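Ubiquitin conjugating enzyme (Agrocybe aegerita, PDB 3WE5) probably accepts activated ubiquitin from an E1 enzyme as a thioester and passes it on toward protein substrates. Local coordinates at residues 100-105 with 144-149; 106-111 with 148-153. All blocks are in the same frame, centred on the assembly; numbering follows the deposited sequence.

Interaction 1. Residues 100-105 with 144-149; sequences APVHPH and KERPAD
The His-Pro-His form of the E2 HPN motif, residues His103 to His105, lies against the loop that joins helix 127-140 to helix 150-156, with Pro104 and Val102 meeting residues 144-147. Val102 points its side chain at the other segment. Its CG1, trans to the backbone N (chi1 -178°), rests 3.7 Å from Glu145 C and also meets the aliphatic CG of Arg146. Its other methyl, CG2, sits over one face of the Arg146 guanidinium, toward the rim and 3.9 Å above the plane. Lys144, at the start of its segment, also reaches Val102. A bend at chi3 (53°) brings CE to 3.7 Å from Val102 CB, and a water accepts from both Lys144 NZ and Val102 N, bridging side chain to backbone. Beyond Val102 the motif itself takes over the contact. His103 lends mainly its backbone, because its ring turns inward: ND1 accepts the N-H of His105 (2.9 Å, 161°), from a direction tilted out of the ring plane, while NE2 bonds to Met137 O in the last turn of helix 127-140. The Pro104 ring crosses the Glu145 side chain at about a right angle, CG to CG 4.0 Å. Pro147 places its CG 3.3 Å from Pro104 O and its CD at the same separation from His103 O, ring carbons against two successive carbonyls.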
loop_
_atom_site.group_PDB
_atom_site.type_symbol
_atom_site.label_atom_id
_atom_site.label_comp_id
_atom_site.label_asym_id
_atom_site.label_seq_id
_atom_site.Cartn_x
_atom_site.Cartn_y
_atom_site.Cartn_z
ATOM N N ALA A 100 -0.285 15.723 -2.876
ATOM C CA ALA A 100 0.479 14.897 -1.936
ATOM C C ALA A 100 1.579 14.192 -2.694
ATOM O O ALA A 100 1.442 13.928 -3.899
ATOM C CB ALA A 100 -0.430 13.874 -1.248
ATOM N N PRO A 101 2.681 13.875 -2.011
ATOM C CA PRO A 101 3.674 13.058 -2.714
ATOM C C PRO A 101 3.049 11.711 -3.086
ATOM O O PRO A 101 2.250 11.175 -2.305
ATOM C CB PRO A 101 4.775 12.862 -1.667
ATOM C CG PRO A 101 4.113 13.170 -0.335
ATOM C CD PRO A 101 3.075 14.185 -0.622
ATOM N N VAL A 102 3.388 11.184 -4.261
ATOM C CA VAL A 102 2.928 9.850 -4.634
ATOM C C VAL A 102 3.857 8.831 -3.990
ATOM O O VAL A 102 5.035 8.715 -4.355
ATOM C CB VAL A 102 2.885 9.662 -6.156
ATOM C CG1 VAL A 102 2.358 8.275 -6.498
ATOM C CG2 VAL A 102 2.003 10.723 -6.774
ATOM N N HIS A 103 3.328 8.112 -3.004
ATOM C CA HIS A 103 4.118 7.249 -2.143
ATOM C C HIS A 103 3.190 6.187 -1.571
ATOM O O HIS A 103 2.015 6.469 -1.324
ATOM C CB HIS A 103 4.722 8.088 -0.996
ATOM C CG HIS A 103 5.632 7.318 -0.103
ATOM N ND1 HIS A 103 5.174 6.571 0.963
ATOM C CD2 HIS A 103 6.977 7.167 -0.109
ATOM C CE1 HIS A 103 6.190 5.985 1.559
ATOM N NE2 HIS A 103 7.300 6.343 0.937
ATOM N N PRO A 104 3.697 4.957 -1.371
ATOM C CA PRO A 104 2.838 3.849 -0.915
ATOM C C PRO A 104 2.236 4.008 0.479
ATOM O O PRO A 104 1.326 3.255 0.830
ATOM C CB PRO A 104 3.792 2.643 -0.909
ATOM C CG PRO A 104 4.884 3.005 -1.838
ATOM C CD PRO A 104 5.059 4.488 -1.695
ATOM N N HIS A 105 2.739 4.952 1.270
ATOM C CA HIS A 105 2.174 5.209 2.583
ATOM C C HIS A 105 1.448 6.554 2.668
ATOM O O HIS A 105 1.025 6.964 3.757
ATOM C CB HIS A 105 3.261 5.107 3.651
ATOM C CG HIS A 105 3.716 3.703 3.898
ATOM N ND1 HIS A 105 3.225 2.932 4.930
ATOM C CD2 HIS A 105 4.582 2.914 3.218
ATOM C CE1 HIS A 105 3.788 1.738 4.890
ATOM N NE2 HIS A 105 4.622 1.705 3.867
ATOM N N LYS A 144 7.620 5.399 -7.100
ATOM C CA LYS A 144 6.432 6.173 -6.766
ATOM C C LYS A 144 5.146 5.473 -7.165
ATOM O O LYS A 144 4.868 5.299 -8.352
ATOM C CB LYS A 144 6.485 7.523 -7.473
ATOM C CG LYS A 144 7.663 8.394 -7.090
ATOM C CD LYS A 144 7.605 9.716 -7.839
ATOM C CE LYS A 144 6.253 10.367 -7.642
ATOM N NZ LYS A 144 6.029 11.534 -8.544
ATOM N N GLU A 145 4.351 5.080 -6.175
ATOM C CA GLU A 145 3.020 4.545 -6.437
ATOM C C GLU A 145 2.151 4.847 -5.226
ATOM O O GLU A 145 2.666 4.992 -4.124
ATOM C CB GLU A 145 3.073 3.035 -6.712
ATOM C CG GLU A 145 3.497 2.182 -5.533
ATOM C CD GLU A 145 3.535 0.709 -5.886
ATOM O OE1 GLU A 145 3.405 0.382 -7.088
ATOM O OE2 GLU A 145 3.691 -0.116 -4.961
ATOM N N ARG A 146 0.846 4.963 -5.434
ATOM C CA ARG A 146 -0.084 5.239 -4.347
ATOM C C ARG A 146 -0.316 3.968 -3.540
ATOM O O ARG A 146 0.039 2.875 -4.007
ATOM C CB ARG A 146 -1.396 5.790 -4.923
ATOM C CG ARG A 146 -1.243 7.212 -5.475
ATOM C CD ARG A 146 -2.447 7.672 -6.281
ATOM N NE ARG A 146 -2.335 9.078 -6.674
ATOM C CZ ARG A 146 -1.754 9.511 -7.793
ATOM N NH1 ARG A 146 -1.217 8.656 -8.660
ATOM N NH2 ARG A 146 -1.706 10.812 -8.047
ATOM N N PRO A 147 -0.884 4.099 -2.320
ATOM C CA PRO A 147 -1.279 2.930 -1.522
ATOM C C PRO A 147 -2.266 2.051 -2.285
ATOM O O PRO A 147 -3.019 2.561 -3.114
ATOM C CB PRO A 147 -2.012 3.548 -0.338
ATOM C CG PRO A 147 -1.381 4.898 -0.176
ATOM C CD PRO A 147 -1.066 5.361 -1.569
ATOM N N ALA A 148 -2.267 0.757 -1.988
ATOM C CA ALA A 148 -3.159 -0.194 -2.648
ATOM C C ALA A 148 -4.630 0.173 -2.462
ATOM O O ALA A 148 -5.420 0.092 -3.400
ATOM C CB ALA A 148 -2.897 -1.609 -2.123
ATOM N N ASP A 149 -5.004 0.563 -1.249
ATOM C CA ASP A 149 -6.409 0.840 -0.974
ATOM C C ASP A 149 -6.762 2.306 -1.167
ATOM O O ASP A 149 -7.739 2.784 -0.580
ATOM C CB ASP A 149 -6.788 0.399 0.452
ATOM C CG ASP A 149 -6.145 1.265 1.540
ATOM O OD1 ASP A 149 -4.973 1.671 1.380
ATOM O OD2 ASP A 149 -6.812 1.527 2.570
HETATM O O HOH W 1 4.907 12.886 -6.076
#

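Interaction 2. Residues 106-111 with 148-153; sequences VYSNGH and ADNDRY
Tyr153 lies across Tyr107 and ends at His111, and its side chain can be followed outward from the helix. CB sits 3.6 Å from Tyr107 CE1, on the face side of the partner ring. A chi1 of 177° carries the ring off the helix and over Tyr107. CD2 then stands 3.5 Å from Tyr107 CG, above the ring but displaced toward its rim, and the two rings form a face-to-face stack with centroids 4.2 Å apart and planes inclined by 29°. One atom further on, CE2 comes to 3.8 Å from Asn109 ND2, whose amide stands nearly perpendicular to the phenol ring. At the tip, OH meets His111 ND1 at 2.6 Å in an almost straight hydrogen bond lying in the imidazole plane.

Polar groups of the helix start hold the remainder of the 106-111 loop. Tyr107 OH donates to the syn lone pair of Asp149 OD1 (2.6 Å). Arg152 of the second subunit bonds to the same hydroxyl, and its NH2 also forms an intersubunit salt bridge with Asp149 OD2. Asn150 grips Ser108 with both ends of its amide: OD1 receives the backbone N-H on a lone pair in the carbonyl plane, while ND2 donates to Ser108 OG at 3.1 Å. The loop is also braced from within, by a type I turn from Tyr107 to Gly110 and an Asx turn in which Asn109 OD1 accepts from His111 N. Tyr107, His111 and Tyr153 together form an aromatic cluster that joins the N-terminal end of helix 150-156 to the loop that follows the His-Pro-His motif in this E2 fold.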
loop_
_atom_site.group_PDB
_atom_site.type_symbol
_atom_site.label_atom_id
_atom_site.label_comp_id
_atom_site.label_asym_id
_atom_site.label_seq_id
_atom_site.Cartn_x
_atom_site.Cartn_y
_atom_site.Cartn_z
ATOM N N VAL A 106 1.274 7.216 1.524
ATOM C CA VAL A 106 0.582 8.509 1.474
ATOM C C VAL A 106 -0.632 8.471 0.566
ATOM O O VAL A 106 -0.512 8.220 -0.624
ATOM C CB VAL A 106 1.525 9.649 1.030
ATOM C CG1 VAL A 106 0.774 11.004 1.074
ATOM C CG2 VAL A 106 2.731 9.710 1.959
ATOM N N TYR A 107 -1.807 8.724 1.136
ATOM C CA TYR A 107 -3.044 8.718 0.365
ATOM C C TYR A 107 -3.166 9.981 -0.484
ATOM O O TYR A 107 -2.527 10.990 -0.199
ATOM C CB TYR A 107 -4.239 8.538 1.308
ATOM C CG TYR A 107 -4.285 7.140 1.874
ATOM C CD1 TYR A 107 -4.753 6.085 1.097
ATOM C CD2 TYR A 107 -3.821 6.860 3.154
ATOM C CE1 TYR A 107 -4.785 4.797 1.578
ATOM C CE2 TYR A 107 -3.847 5.566 3.649
ATOM C CZ TYR A 107 -4.328 4.543 2.850
ATOM O OH TYR A 107 -4.360 3.253 3.321
ATOM N N SER A 108 -3.970 9.928 -1.540
ATOM C CA SER A 108 -4.099 11.063 -2.457
ATOM C C SER A 108 -4.766 12.272 -1.791
ATOM O O SER A 108 -4.675 13.396 -2.292
ATOM C CB SER A 108 -4.869 10.642 -3.720
ATOM O OG SER A 108 -6.181 10.220 -3.380
ATOM N N ASN A 109 -5.450 12.039 -0.673
ATOM C CA ASN A 109 -6.034 13.113 0.099
ATOM C C ASN A 109 -5.045 13.675 1.115
ATOM O O ASN A 109 -5.400 14.528 1.919
ATOM C CB ASN A 109 -7.318 12.658 0.801
ATOM C CG ASN A 109 -7.060 11.677 1.931
ATOM O OD1 ASN A 109 -5.969 11.114 2.058
ATOM N ND2 ASN A 109 -8.083 11.446 2.748
ATOM N N GLY A 110 -3.812 13.175 1.096
ATOM C CA GLY A 110 -2.772 13.712 1.971
ATOM C C GLY A 110 -2.589 12.985 3.289
ATOM O O GLY A 110 -1.592 13.215 3.995
ATOM N N HIS A 111 -3.536 12.116 3.639
ATOM C CA HIS A 111 -3.430 11.358 4.882
ATOM C C HIS A 111 -2.244 10.411 4.801
ATOM O O HIS A 111 -1.897 9.922 3.722
ATOM C CB HIS A 111 -4.708 10.566 5.133
ATOM C CG HIS A 111 -5.881 11.426 5.475
ATOM N ND1 HIS A 111 -7.051 10.911 5.990
ATOM C CD2 HIS A 111 -6.059 12.766 5.394
ATOM C CE1 HIS A 111 -7.902 11.900 6.207
ATOM N NE2 HIS A 111 -7.326 13.035 5.855
ATOM N N ALA A 148 -2.267 0.757 -1.988
ATOM C CA ALA A 148 -3.159 -0.194 -2.648
ATOM C C ALA A 148 -4.630 0.173 -2.462
ATOM O O ALA A 148 -5.420 0.092 -3.400
ATOM C CB ALA A 148 -2.897 -1.609 -2.123
ATOM N N ASP A 149 -5.004 0.563 -1.249
ATOM C CA ASP A 149 -6.409 0.840 -0.974
ATOM C C ASP A 149 -6.762 2.306 -1.167
ATOM O O ASP A 149 -7.739 2.784 -0.580
ATOM C CB ASP A 149 -6.788 0.399 0.452
ATOM C CG ASP A 149 -6.145 1.265 1.540
ATOM O OD1 ASP A 149 -4.973 1.671 1.380
ATOM O OD2 ASP A 149 -6.812 1.527 2.570
ATOM N N ASN A 150 -5.981 3.015 -1.987
ATOM C CA ASN A 150 -6.092 4.480 -2.061
ATOM C C ASN A 150 -7.508 4.966 -2.325
ATOM O O ASN A 150 -8.042 5.753 -1.556
ATOM C CB ASN A 150 -5.127 5.082 -3.086
ATOM C CG ASN A 150 -5.132 6.608 -3.064
ATOM O OD1 ASN A 150 -4.488 7.226 -2.219
ATOM N ND2 ASN A 150 -5.863 7.218 -3.988
ATOM N N ASP A 151 -8.130 4.482 -3.400
ATOM C CA ASP A 151 -9.463 4.974 -3.743
ATOM C C ASP A 151 -10.521 4.589 -2.699
ATOM O O ASP A 151 -11.375 5.408 -2.340
ATOM C CB ASP A 151 -9.860 4.527 -5.154
ATOM C CG ASP A 151 -8.907 5.047 -6.210
ATOM O OD1 ASP A 151 -8.330 6.137 -6.000
ATOM O OD2 ASP A 151 -8.719 4.358 -7.239
ATOM N N ARG A 152 -10.443 3.354 -2.206
ATOM C CA ARG A 152 -11.338 2.870 -1.157
ATOM C C ARG A 152 -11.262 3.768 0.070
ATOM O O ARG A 152 -12.282 4.254 0.568
ATOM C CB ARG A 152 -10.977 1.426 -0.782
ATOM C CG ARG A 152 -11.915 0.783 0.232
ATOM C CD ARG A 152 -11.912 -0.748 0.123
ATOM N NE ARG A 152 -10.756 -1.366 0.773
ATOM C CZ ARG A 152 -9.714 -1.873 0.120
ATOM N NH1 ARG A 152 -9.683 -1.842 -1.206
ATOM N NH2 ARG A 152 -8.703 -2.416 0.786
ATOM N N TYR A 153 -10.039 4.001 0.541
ATOM C CA TYR A 153 -9.826 4.847 1.708
ATOM C C TYR A 153 -10.352 6.268 1.516
ATOM O O TYR A 153 -11.047 6.802 2.381
ATOM C CB TYR A 153 -8.338 4.901 2.085
ATOM C CG TYR A 153 -8.081 5.819 3.254
ATOM C CD1 TYR A 153 -8.374 5.419 4.550
ATOM C CD2 TYR A 153 -7.564 7.094 3.061
ATOM C CE1 TYR A 153 -8.149 6.253 5.618
ATOM C CE2 TYR A 153 -7.343 7.940 4.121
ATOM C CZ TYR A 153 -7.641 7.516 5.398
ATOM O OH TYR A 153 -7.422 8.357 6.466
#

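Both contacts fasten the long loop between strand 89-92 and helix 127-140 to the chain that follows that helix, and they run on from one another through Ala148 and Asp149. Interaction 1 joins loop to loop and is partly open to solvent. It relies on aliphatic carbons, proline rings and a bridging water, without a direct hydrogen bond between its segments. Interaction 2, where the second partner has become helical, is buried and combines stacked rings with four direct hydrogen bonds. Pro147 connects them, its CB packing against the Tyr107 ring. The second subunit reaches both, by packing at His105, Glu145 and Ala148 and by polar bonds at Asp149 and Tyr107.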